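Local coordinates for relaxosome protein TraM (Escherichia coli, PDB 4QPO) that binds plasmid DNA as a homotetramer and, as part of the relaxosome, supports the site- and strand-specific cut by TraI that starts conjugative DNA transfer, at residues E13-I18 and S35-M40. Residues are numbered along the deposited sequence; the frame is centred on the assembly and turned at random.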
# COMPACT_ATOMS: atom_id res chain seq x y z
N GLU A 13 -13.12 4.90 -12.42
CA GLU A 13 -13.80 5.99 -11.71
C GLU A 13 -12.93 6.67 -10.65
O GLU A 13 -12.91 7.90 -10.55
CB GLU A 13 -15.09 5.48 -11.05
CG GLU A 13 -16.23 5.19 -12.01
CD GLU A 13 -17.44 4.60 -11.31
OE1 GLU A 13 -17.33 4.22 -10.12
OE2 GLU A 13 -18.51 4.50 -11.95
N LYS A 14 -12.23 5.86 -9.86
CA LYS A 14 -11.38 6.38 -8.79
C LYS A 14 -10.25 7.25 -9.35
O LYS A 14 -9.88 8.25 -8.73
CB LYS A 14 -10.79 5.24 -7.94
CG LYS A 14 -11.80 4.40 -7.16
CD LYS A 14 -12.36 5.17 -5.98
CE LYS A 14 -11.24 5.73 -5.10
NZ LYS A 14 -11.75 6.24 -3.79
N ILE A 15 -9.70 6.88 -10.50
CA ILE A 15 -8.68 7.70 -11.14
C ILE A 15 -9.22 9.09 -11.49
O ILE A 15 -8.54 10.10 -11.29
CB ILE A 15 -8.12 7.08 -12.43
CG1 ILE A 15 -7.85 5.59 -12.27
CG2 ILE A 15 -6.86 7.83 -12.87
CD1 ILE A 15 -6.93 5.28 -11.15
N ASN A 16 -10.43 9.13 -12.04
CA ASN A 16 -11.07 10.40 -12.36
C ASN A 16 -11.21 11.30 -11.15
O ASN A 16 -10.97 12.51 -11.23
CB ASN A 16 -12.44 10.15 -12.98
CG ASN A 16 -12.34 9.70 -14.41
OD1 ASN A 16 -11.32 9.91 -15.07
ND2 ASN A 16 -13.42 9.11 -14.93
N ALA A 17 -11.61 10.72 -10.02
CA ALA A 17 -11.78 11.47 -8.78
C ALA A 17 -10.44 12.01 -8.28
O ALA A 17 -10.38 13.10 -7.71
CB ALA A 17 -12.44 10.60 -7.72
N ILE A 18 -9.37 11.25 -8.49
CA ILE A 18 -8.04 11.73 -8.15
C ILE A 18 -7.76 12.98 -8.95
O ILE A 18 -7.39 14.00 -8.39
CB ILE A 18 -6.93 10.70 -8.45
CG1 ILE A 18 -7.15 9.41 -7.67
CG2 ILE A 18 -5.55 11.28 -8.12
CD1 ILE A 18 -6.96 9.57 -6.21
N SER A 35 -3.66 9.47 -17.90
CA SER A 35 -2.52 8.58 -18.11
C SER A 35 -1.42 8.85 -17.11
O SER A 35 -0.85 7.93 -16.56
CB SER A 35 -1.98 8.72 -19.53
OG SER A 35 -2.92 8.25 -20.48
N ALA A 36 -1.12 10.12 -16.88
CA ALA A 36 -0.05 10.49 -15.97
C ALA A 36 -0.33 9.93 -14.58
O ALA A 36 0.56 9.37 -13.94
CB ALA A 36 0.10 12.01 -15.92
N THR A 37 -1.58 10.06 -14.15
CA THR A 37 -2.02 9.57 -12.85
C THR A 37 -1.99 8.05 -12.79
O THR A 37 -1.48 7.47 -11.83
CB THR A 37 -3.43 10.10 -12.52
OG1 THR A 37 -3.36 11.50 -12.31
CG2 THR A 37 -3.97 9.46 -11.25
N ALA A 38 -2.53 7.41 -13.82
CA ALA A 38 -2.52 5.96 -13.94
C ALA A 38 -1.10 5.41 -13.89
O ALA A 38 -0.83 4.43 -13.22
CB ALA A 38 -3.21 5.54 -15.24
N SER A 39 -0.21 6.06 -14.62
CA SER A 39 1.17 5.63 -14.70
C SER A 39 1.84 5.81 -13.34
O SER A 39 2.64 4.97 -12.90
CB SER A 39 1.87 6.43 -15.80
OG SER A 39 3.27 6.25 -15.75
N MET A 40 1.48 6.89 -12.67
CA MET A 40 2.02 7.18 -11.35
C MET A 40 1.56 6.14 -10.36
O MET A 40 2.31 5.75 -9.47
CB MET A 40 1.59 8.58 -10.89
CG MET A 40 2.32 9.08 -9.64
SD MET A 40 1.19 9.65 -8.35
CE MET A 40 0.51 8.09 -7.83
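Thr37 CG2 meets two isoleucine methyls, Ile15 CG2 at 3.7 Å and Ile18 CG2 at 4.0 Å, and the side-chain contacts within 4.2 Å are all between carbon atoms. In both isoleucines CG1 lies beside the backbone N (chi1 -60° in Ile18), which leaves CG2 anti to N and puts the same branch of each, one helical turn apart, against one methyl. The Ile15 and Thr37 side chains run alongside one another with opposite headings, and Ile15 CG2 also lies 4.1 Å from Thr37 CB. In Thr37, chi1 of -68° sends CG2 to the isoleucines and leaves OG1 beside its own backbone N, where it makes a weak hydrogen bond to Ser33 O. Ala38 comes nearest in the backbone, its CA 7.0 Å from Ile15 CA. The segment axes approach to 9.9 Å at 112°, and the small buried area, 141 Å², fits a contact made at one crossing point. Further out, Ile15 also packs on Phe34 and Leu41, while Leu46 and Met53 of the second subunit cover Ile15 and Ile18 respectively. This joins helix 9-23 to helix 34-52 in the hydrophobic core of TraM's DNA-binding ribbon-helix-helix domain.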